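Local structure of probable chitinase A (Chromobacterium violaceum, 4TX8) at residues I206-G211 with A244-N249; V102-H107 with G174-L179; D134-A139 with W397-D402. The protein probably cleaves chitin internally as a family 18 glycoside hydrolase and has a carbohydrate-binding module in addition to its hydrolase domain. All blocks are in the same frame, centred on the assembly; numbering follows the deposited sequence.

Contact 1. Residues I206-G211 with A244-N249; sequences ILTQYG and AKIGPN
Thr208 OG1 is held by two backbone carbonyls of its own helix, those of Tyr204 and Gly205, and this leaves the methyl CG2 to face Ile246 of the neighbouring helix. Helices 193-210 and 230-246 are consecutive outer helices of the (beta/alpha)8, or TIM, barrel, and they meet here at their C-terminal ends. The first torsion of Thr208 (chi1 56°) sets the hydroxyl between the backbone N and the carbonyl carbon and turns the methyl toward helix 230-246, where CG2 lies 4.2 Å from Ile246 CD1. A second neighbour meets the same terminal methyl: Ile246 CD1 is 4.1 Å from Leu207 CD2 and 4.2 Å from Leu207 CB. The Leu207 and Ile246 side chains cross at about a right angle, and Ile246 CD1 touches Leu207 CB and CD2 as well as the threonine methyl. The contact is small, burying 96 Å² in all, and entirely apolar. Leu207 is buried, with Phe212 and Phe250 also packing on it, whereas Thr208 lies at the surface; Ile246 also touches Tyr204, whose ring makes a cation-pi contact with Lys245. Both helices stop at a glycine with positive phi, Gly211 and Gly247. At the first of these ends the last turn is completed by Gly211 N, which donates to Leu207 O at 2.7 Å.

Contact 2. Residues V102-H107 with G174-L179; sequences VPFAKH and GKKVVL
Across the N-terminal mouth of the strand barrel, the chain leading into its first strand runs past the start of strand 176-182, and Lys176 spans the gap to Val102, Pro103 and Phe104. The lysine leaves its strand toward this segment and bends at its second torsion (chi2 -63°), which lays the aliphatic chain along the backbone of 103-104. Its CG packs on Phe104 CB at 3.7 Å, while CE comes to 3.2 Å from Pro103 O. The ammonium reaches that carbonyl through a water: one water donates to Pro103 O at 2.7 Å and accepts from Lys176 NZ at 2.8 Å. Val102 CG1 lies 4.1 Å from the same NZ, and Asp213 makes a long, weak ion pair with it. In the TIM barrel formed by these strands, the turn before strand 176-182 follows an outer helix, and Gly174, with positive phi, is the C-prime residue of the Schellman motif that ends it. A second water links this turn to the crossing segment, accepting from Ala105 N at 3.1 Å and donating to Gly174 O at 2.9 Å. Phe104 meets the lysine with its CB, but its ring leads away, with Val102 O in plane at its edge; Tyr251 packs edge-to-face with this ring, and Arg392 makes a cation-pi contact.

Contact 3. Residues D134-A139 with W397-D402; sequences DVIVVA and WSINWD
Ile399 and Ala139 have the most surface buried in this contact, each meeting a partner on the other segment: Ile399 meets Ile136, and Ala139 meets Trp397. Ile399 begins helix 399-404 and points toward strand 135-143. Its CG1 lies anti to the carbonyl carbon (chi1 -64°) and the chain then runs extended, bringing CD1 to 3.9 Å from Ile136 CG2. The two isoleucine side chains cross at about a right angle, and the CD1 tip of Ile399 rests against the CG2 branch of Ile136. Trp113 of the adjacent strand also touches Ile136.

Further along strand 135-143, Ala139 points toward the other segment, and its CB lies 4.2 Å from Trp397 CZ3, on the six-membered part of the indole. Trp397 closes strand 393-397, and its CG is anti to the backbone N (chi1 -175°), which carries the indole across to the alanine. Over one face of this indole, offset toward its rim, lies Ser398 CB, 3.6 Å above the plane; the rings of Tyr112 and His114 also meet it.

The peptide bond between Trp397 and Ser398 is cis. Directly after it, Ser398 takes the N-cap position: its OG accepts from Trp401 N at 3.1 Å in a nearly straight bond (168°), and also bonds His114 NE2. Thus strand end, cis peptide and helix start follow one another within three residues, with Ile136, Ala139 and Ile399 buried and Trp397 partly exposed. The Trp397 side chain lies about 3 Å from a bound citrate, probably from the crystallisation liquor, and about 5 Å from the side chain of Asp218, a calcium ligand. A tryptophan before a cis peptide at the end of the last barrel strand is characteristic of family 18 chitinases, where it forms the floor of the -1 sugar subsite, a role Trp397 is likely to share.

How the contacts relate
Contacts 2 and 3 share the barrel sheet: strands 176-182 and 135-143 are neighbours, and Lys176 O lies 2.7 Å from Ile136 N, a probable backbone hydrogen bond. Their centres are 13 Å apart. Contact 1, among the outer helices, has its centre 15 Å from that of contact 2 and touches it where Asn249 O comes to 3.4 Å from Val102 CG1 and where Ile206 packs on Leu179. Contacts 1 and 3 do not touch, their centres being 21 Å apart. Contacts 1 and 2 lie away from the known ligand and metal sites; contact 3 borders the pocket where the citrate sits, with the Trp397 side chain about 9 Å from the calcium ion.

Contact 1. Residues I206-G211 with A244-N249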
loop_
_atom_site.group_PDB
_atom_site.type_symbol
_atom_site.label_atom_id
_atom_site.label_comp_id
_atom_site.label_asym_id
_atom_site.label_seq_id
_atom_site.Cartn_x
_atom_site.Cartn_y
_atom_site.Cartn_z
ATOM N N ILE A 206 8.548 19.173 3.612
ATOM C CA ILE A 206 8.051 18.500 2.418
ATOM C C ILE A 206 6.525 18.516 2.372
ATOM O O ILE A 206 5.930 18.900 1.363
ATOM C CB ILE A 206 8.551 17.042 2.341
ATOM C CG1 ILE A 206 10.078 17.011 2.225
ATOM C CG2 ILE A 206 7.907 16.319 1.167
ATOM C CD1 ILE A 206 10.680 15.625 2.350
ATOM N N LEU A 207 5.899 18.104 3.471
ATOM C CA LEU A 207 4.443 18.039 3.551
ATOM C C LEU A 207 3.798 19.404 3.314
ATOM O O LEU A 207 2.834 19.518 2.559
ATOM C CB LEU A 207 4.006 17.482 4.910
ATOM C CG LEU A 207 3.718 15.981 5.024
ATOM C CD1 LEU A 207 4.763 15.143 4.304
ATOM C CD2 LEU A 207 3.632 15.576 6.489
ATOM N N THR A 208 4.339 20.437 3.951
ATOM C CA THR A 208 3.775 21.777 3.829
ATOM C C THR A 208 3.985 22.351 2.428
ATOM O O THR A 208 3.146 23.097 1.926
ATOM C CB THR A 208 4.374 22.746 4.873
ATOM O OG1 THR A 208 5.802 22.766 4.752
ATOM C CG2 THR A 208 3.998 22.312 6.279
ATOM N N GLN A 209 5.099 21.991 1.794
ATOM C CA GLN A 209 5.395 22.475 0.450
ATOM C C GLN A 209 4.486 21.848 -0.603
ATOM O O GLN A 209 3.928 22.546 -1.448
ATOM C CB GLN A 209 6.856 22.202 0.083
ATOM C CG GLN A 209 7.241 22.701 -1.306
ATOM C CD GLN A 209 8.621 22.239 -1.741
ATOM O OE1 GLN A 209 9.351 21.611 -0.972
ATOM N NE2 GLN A 209 8.983 22.542 -2.982
ATOM N N TYR A 210 4.338 20.529 -0.556
ATOM C CA TYR A 210 3.594 19.826 -1.595
ATOM C C TYR A 210 2.115 19.654 -1.260
ATOM O O TYR A 210 1.285 19.512 -2.157
ATOM C CB TYR A 210 4.240 18.467 -1.870
ATOM C CG TYR A 210 5.545 18.584 -2.623
ATOM C CD1 TYR A 210 6.750 18.739 -1.948
ATOM C CD2 TYR A 210 5.568 18.562 -4.011
ATOM C CE1 TYR A 210 7.943 18.858 -2.636
ATOM C CE2 TYR A 210 6.756 18.680 -4.708
ATOM C CZ TYR A 210 7.940 18.827 -4.016
ATOM O OH TYR A 210 9.122 18.945 -4.709
ATOM N N GLY A 211 1.782 19.677 0.025
ATOM C CA GLY A 211 0.396 19.549 0.436
ATOM C C GLY A 211 -0.052 18.107 0.581
ATOM O O GLY A 211 -1.237 17.800 0.441
ATOM N N ALA A 244 2.121 16.978 15.537
ATOM C CA ALA A 244 1.854 18.146 16.373
ATOM C C ALA A 244 2.051 19.433 15.577
ATOM O O ALA A 244 1.281 20.383 15.716
ATOM C CB ALA A 244 2.747 18.140 17.607
ATOM N N LYS A 245 3.074 19.446 14.728
ATOM C CA LYS A 245 3.368 20.604 13.893
ATOM C C LYS A 245 2.367 20.751 12.746
ATOM O O LYS A 245 2.046 21.865 12.335
ATOM C CB LYS A 245 4.797 20.510 13.340
ATOM C CG LYS A 245 5.882 20.555 14.409
ATOM C CD LYS A 245 7.269 20.313 13.819
ATOM C CE LYS A 245 7.812 21.531 13.088
ATOM N NZ LYS A 245 8.297 22.584 14.023
ATOM N N ILE A 246 1.874 19.623 12.239
ATOM C CA ILE A 246 0.963 19.617 11.092
ATOM C C ILE A 246 -0.499 19.863 11.484
ATOM O O ILE A 246 -1.211 20.616 10.815
ATOM C CB ILE A 246 1.046 18.279 10.323
ATOM C CG1 ILE A 246 2.440 18.088 9.720
ATOM C CG2 ILE A 246 -0.014 18.216 9.230
ATOM C CD1 ILE A 246 2.736 19.006 8.557
ATOM N N GLY A 247 -0.946 19.222 12.559
ATOM C CA GLY A 247 -2.322 19.365 13.008
ATOM C C GLY A 247 -3.141 18.097 12.830
ATOM O O GLY A 247 -2.663 17.119 12.255
ATOM N N PRO A 248 -4.390 18.111 13.321
ATOM C CA PRO A 248 -5.259 16.926 13.354
ATOM C C PRO A 248 -5.708 16.392 11.985
ATOM O O PRO A 248 -6.355 15.344 11.950
ATOM C CB PRO A 248 -6.472 17.401 14.169
ATOM C CG PRO A 248 -6.436 18.894 14.104
ATOM C CD PRO A 248 -4.990 19.263 14.018
ATOM N N ASN A 249 -5.379 17.071 10.889
ATOM C CA ASN A 249 -5.653 16.518 9.561
ATOM C C ASN A 249 -4.598 15.496 9.145
ATOM O O ASN A 249 -4.736 14.835 8.116
ATOM C CB ASN A 249 -5.727 17.619 8.502
ATOM C CG ASN A 249 -6.927 18.527 8.679
ATOM O OD1 ASN A 249 -7.922 18.157 9.305
ATOM N ND2 ASN A 249 -6.842 19.725 8.114
#

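Contact 2. Residues V102-H107 with G174-L179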
loop_
_atom_site.group_PDB
_atom_site.type_symbol
_atom_site.label_atom_id
_atom_site.label_comp_id
_atom_site.label_asym_id
_atom_site.label_seq_id
_atom_site.Cartn_x
_atom_site.Cartn_y
_atom_site.Cartn_z
ATOM N N VAL A 102 -8.713 11.089 10.765
ATOM C CA VAL A 102 -8.914 11.932 9.598
ATOM C C VAL A 102 -9.977 11.300 8.702
ATOM O O VAL A 102 -9.965 10.088 8.491
ATOM C CB VAL A 102 -7.602 12.108 8.813
ATOM C CG1 VAL A 102 -7.712 13.255 7.821
ATOM C CG2 VAL A 102 -6.456 12.345 9.776
ATOM N N PRO A 103 -10.915 12.111 8.194
ATOM C CA PRO A 103 -11.972 11.571 7.331
ATOM C C PRO A 103 -11.466 11.145 5.953
ATOM O O PRO A 103 -10.943 11.973 5.211
ATOM C CB PRO A 103 -12.955 12.744 7.199
ATOM C CG PRO A 103 -12.631 13.660 8.341
ATOM C CD PRO A 103 -11.158 13.519 8.547
ATOM N N PHE A 104 -11.612 9.866 5.626
ATOM C CA PHE A 104 -11.382 9.399 4.260
ATOM C C PHE A 104 -12.290 8.199 3.994
ATOM O O PHE A 104 -13.027 7.784 4.887
ATOM C CB PHE A 104 -9.896 9.077 4.013
ATOM C CG PHE A 104 -9.338 7.963 4.862
ATOM C CD1 PHE A 104 -9.090 8.148 6.213
ATOM C CD2 PHE A 104 -9.016 6.741 4.290
ATOM C CE1 PHE A 104 -8.561 7.125 6.984
ATOM C CE2 PHE A 104 -8.482 5.714 5.052
ATOM C CZ PHE A 104 -8.256 5.906 6.402
ATOM N N ALA A 105 -12.262 7.674 2.768
ATOM C CA ALA A 105 -13.235 6.669 2.326
ATOM C C ALA A 105 -13.433 5.556 3.350
ATOM O O ALA A 105 -12.475 4.890 3.746
ATOM C CB ALA A 105 -12.814 6.079 0.981
ATOM N N LYS A 106 -14.680 5.383 3.787
ATOM C CA LYS A 106 -15.030 4.387 4.797
ATOM C C LYS A 106 -14.517 3.009 4.399
ATOM O O LYS A 106 -13.907 2.305 5.202
ATOM C CB LYS A 106 -16.546 4.345 5.010
ATOM C CG LYS A 106 -16.991 3.380 6.099
ATOM C CD LYS A 106 -18.509 3.310 6.200
ATOM C CE LYS A 106 -18.949 2.379 7.323
ATOM N NZ LYS A 106 -20.428 2.181 7.344
ATOM N N HIS A 107 -14.762 2.637 3.149
ATOM C CA HIS A 107 -14.206 1.413 2.597
ATOM C C HIS A 107 -13.258 1.792 1.471
ATOM O O HIS A 107 -13.677 2.040 0.341
ATOM C CB HIS A 107 -15.317 0.482 2.123
ATOM C CG HIS A 107 -16.303 0.144 3.195
ATOM N ND1 HIS A 107 -17.662 0.311 3.041
ATOM C CD2 HIS A 107 -16.123 -0.332 4.451
ATOM C CE1 HIS A 107 -18.278 -0.054 4.151
ATOM N NE2 HIS A 107 -17.367 -0.448 5.023
ATOM N N GLY A 174 -11.967 13.981 -3.013
ATOM C CA GLY A 174 -12.085 13.181 -1.807
ATOM C C GLY A 174 -10.967 12.180 -1.570
ATOM O O GLY A 174 -11.006 11.423 -0.601
ATOM N N LYS A 175 -9.968 12.168 -2.447
ATOM C CA LYS A 175 -8.829 11.271 -2.276
ATOM C C LYS A 175 -7.813 11.836 -1.289
ATOM O O LYS A 175 -7.696 13.049 -1.123
ATOM C CB LYS A 175 -8.134 10.997 -3.614
ATOM C CG LYS A 175 -8.843 10.000 -4.518
ATOM C CD LYS A 175 -9.832 10.683 -5.447
ATOM C CE LYS A 175 -10.367 9.723 -6.500
ATOM N NZ LYS A 175 -11.149 8.602 -5.902
ATOM N N LYS A 176 -7.079 10.946 -0.635
ATOM C CA LYS A 176 -5.929 11.346 0.166
ATOM C C LYS A 176 -4.655 11.073 -0.622
ATOM O O LYS A 176 -4.562 10.073 -1.335
ATOM C CB LYS A 176 -5.901 10.604 1.503
ATOM C CG LYS A 176 -7.076 10.918 2.409
ATOM C CD LYS A 176 -7.077 12.384 2.805
ATOM C CE LYS A 176 -8.314 12.734 3.607
ATOM N NZ LYS A 176 -8.397 14.194 3.887
ATOM N N VAL A 177 -3.685 11.973 -0.507
ATOM C CA VAL A 177 -2.392 11.789 -1.149
ATOM C C VAL A 177 -1.303 11.858 -0.089
ATOM O O VAL A 177 -1.056 12.915 0.489
ATOM C CB VAL A 177 -2.129 12.848 -2.234
ATOM C CG1 VAL A 177 -0.812 12.561 -2.942
ATOM C CG2 VAL A 177 -3.280 12.888 -3.234
ATOM N N VAL A 178 -0.660 10.728 0.177
ATOM C CA VAL A 178 0.302 10.675 1.268
ATOM C C VAL A 178 1.687 10.269 0.762
ATOM O O VAL A 178 1.821 9.624 -0.277
ATOM C CB VAL A 178 -0.187 9.715 2.392
ATOM C CG1 VAL A 178 -1.658 9.372 2.194
ATOM C CG2 VAL A 178 0.644 8.452 2.457
ATOM N N LEU A 179 2.715 10.682 1.496
ATOM C CA LEU A 179 4.096 10.411 1.123
ATOM C C LEU A 179 4.616 9.194 1.872
ATOM O O LEU A 179 4.575 9.158 3.098
ATOM C CB LEU A 179 4.971 11.630 1.419
ATOM C CG LEU A 179 6.454 11.482 1.084
ATOM C CD1 LEU A 179 6.627 11.173 -0.393
ATOM C CD2 LEU A 179 7.223 12.737 1.469
HETATM O O HOH W 1 -10.939 14.673 4.908
HETATM O O HOH W 2 -10.530 8.740 0.395
#

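Contact 3. Residues D134-A139 with W397-D402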
loop_
_atom_site.group_PDB
_atom_site.type_symbol
_atom_site.label_atom_id
_atom_site.label_comp_id
_atom_site.label_asym_id
_atom_site.label_seq_id
_atom_site.Cartn_x
_atom_site.Cartn_y
_atom_site.Cartn_z
ATOM N N ASP A 134 -8.806 5.469 -3.527
ATOM C CA ASP A 134 -9.259 6.389 -2.484
ATOM C C ASP A 134 -8.091 7.030 -1.748
ATOM O O ASP A 134 -8.189 8.162 -1.278
ATOM C CB ASP A 134 -10.159 5.664 -1.487
ATOM C CG ASP A 134 -11.408 5.114 -2.135
ATOM O OD1 ASP A 134 -12.166 5.913 -2.723
ATOM O OD2 ASP A 134 -11.623 3.883 -2.071
ATOM N N VAL A 135 -6.993 6.292 -1.629
ATOM C CA VAL A 135 -5.773 6.840 -1.051
ATOM C C VAL A 135 -4.617 6.572 -1.999
ATOM O O VAL A 135 -4.330 5.424 -2.342
ATOM C CB VAL A 135 -5.460 6.247 0.339
ATOM C CG1 VAL A 135 -4.207 6.889 0.912
ATOM C CG2 VAL A 135 -6.640 6.448 1.287
ATOM N N ILE A 136 -3.973 7.645 -2.438
ATOM C CA ILE A 136 -2.845 7.548 -3.352
ATOM C C ILE A 136 -1.546 7.746 -2.581
ATOM O O ILE A 136 -1.269 8.838 -2.087
ATOM C CB ILE A 136 -2.949 8.590 -4.480
ATOM C CG1 ILE A 136 -4.293 8.455 -5.200
ATOM C CG2 ILE A 136 -1.794 8.437 -5.451
ATOM C CD1 ILE A 136 -4.635 9.632 -6.089
ATOM N N VAL A 137 -0.757 6.683 -2.467
ATOM C CA VAL A 137 0.467 6.736 -1.679
ATOM C C VAL A 137 1.694 6.910 -2.562
ATOM O O VAL A 137 2.078 5.996 -3.290
ATOM C CB VAL A 137 0.648 5.472 -0.826
ATOM C CG1 VAL A 137 1.825 5.647 0.114
ATOM C CG2 VAL A 137 -0.621 5.172 -0.044
ATOM N N VAL A 138 2.310 8.084 -2.480
ATOM C CA VAL A 138 3.464 8.413 -3.305
ATOM C C VAL A 138 4.721 7.692 -2.818
ATOM O O VAL A 138 5.150 7.862 -1.677
ATOM C CB VAL A 138 3.709 9.932 -3.329
ATOM C CG1 VAL A 138 5.003 10.251 -4.059
ATOM C CG2 VAL A 138 2.528 10.642 -3.986
ATOM N N ALA A 139 5.298 6.884 -3.701
ATOM C CA ALA A 139 6.446 6.045 -3.374
ATOM C C ALA A 139 7.661 6.400 -4.235
ATOM O O ALA A 139 7.633 6.176 -5.444
ATOM C CB ALA A 139 6.079 4.586 -3.564
ATOM N N TRP A 397 0.129 -3.023 -3.699
ATOM C CA TRP A 397 1.227 -2.662 -4.577
ATOM C C TRP A 397 0.905 -3.250 -5.945
ATOM O O TRP A 397 0.942 -4.466 -6.098
ATOM C CB TRP A 397 2.553 -3.213 -4.058
ATOM C CG TRP A 397 3.744 -2.773 -4.847
ATOM C CD1 TRP A 397 4.311 -3.413 -5.911
ATOM C CD2 TRP A 397 4.519 -1.590 -4.631
ATOM N NE1 TRP A 397 5.394 -2.701 -6.371
ATOM C CE2 TRP A 397 5.541 -1.575 -5.603
ATOM C CE3 TRP A 397 4.449 -0.542 -3.710
ATOM C CZ2 TRP A 397 6.483 -0.552 -5.680
ATOM C CZ3 TRP A 397 5.388 0.477 -3.789
ATOM C CH2 TRP A 397 6.391 0.463 -4.767
ATOM N N SER A 398 0.587 -2.423 -6.942
ATOM C CA SER A 398 0.616 -0.969 -6.854
ATOM C C SER A 398 -0.355 -0.372 -7.863
ATOM O O SER A 398 -0.896 -1.083 -8.709
ATOM C CB SER A 398 2.023 -0.440 -7.137
ATOM O OG SER A 398 2.403 -0.750 -8.471
ATOM N N ILE A 399 -0.552 0.940 -7.784
ATOM C CA ILE A 399 -1.347 1.661 -8.770
ATOM C C ILE A 399 -0.759 1.491 -10.175
ATOM O O ILE A 399 -1.486 1.235 -11.139
ATOM C CB ILE A 399 -1.442 3.161 -8.412
ATOM C CG1 ILE A 399 -2.194 3.334 -7.087
ATOM C CG2 ILE A 399 -2.109 3.948 -9.532
ATOM C CD1 ILE A 399 -2.460 4.776 -6.708
ATOM N N ASN A 400 0.561 1.608 -10.285
ATOM C CA ASN A 400 1.235 1.484 -11.577
ATOM C C ASN A 400 1.143 0.087 -12.180
ATOM O O ASN A 400 0.890 -0.056 -13.376
ATOM C CB ASN A 400 2.699 1.890 -11.447
ATOM C CG ASN A 400 2.868 3.376 -11.221
ATOM O OD1 ASN A 400 2.349 3.927 -10.251
ATOM N ND2 ASN A 400 3.595 4.036 -12.116
ATOM N N TRP A 401 1.354 -0.942 -11.365
ATOM C CA TRP A 401 1.243 -2.302 -11.875
ATOM C C TRP A 401 -0.199 -2.605 -12.261
ATOM O O TRP A 401 -0.447 -3.279 -13.260
ATOM C CB TRP A 401 1.760 -3.323 -10.860
ATOM C CG TRP A 401 3.237 -3.519 -10.956
ATOM C CD1 TRP A 401 4.170 -3.216 -10.010
ATOM C CD2 TRP A 401 3.959 -4.038 -12.081
ATOM N NE1 TRP A 401 5.429 -3.528 -10.469
ATOM C CE2 TRP A 401 5.326 -4.033 -11.739
ATOM C CE3 TRP A 401 3.580 -4.514 -13.341
ATOM C CZ2 TRP A 401 6.316 -4.480 -12.612
ATOM C CZ3 TRP A 401 4.568 -4.959 -14.209
ATOM C CH2 TRP A 401 5.917 -4.940 -13.839
ATOM N N ASP A 402 -1.146 -2.092 -11.480
ATOM C CA ASP A 402 -2.557 -2.273 -11.799
ATOM C C ASP A 402 -2.907 -1.603 -13.125
ATOM O O ASP A 402 -3.626 -2.169 -13.948
ATOM C CB ASP A 402 -3.444 -1.723 -10.682
ATOM C CG ASP A 402 -4.908 -1.682 -11.075
ATOM O OD1 ASP A 402 -5.548 -2.755 -11.094
ATOM O OD2 ASP A 402 -5.415 -0.581 -11.376
#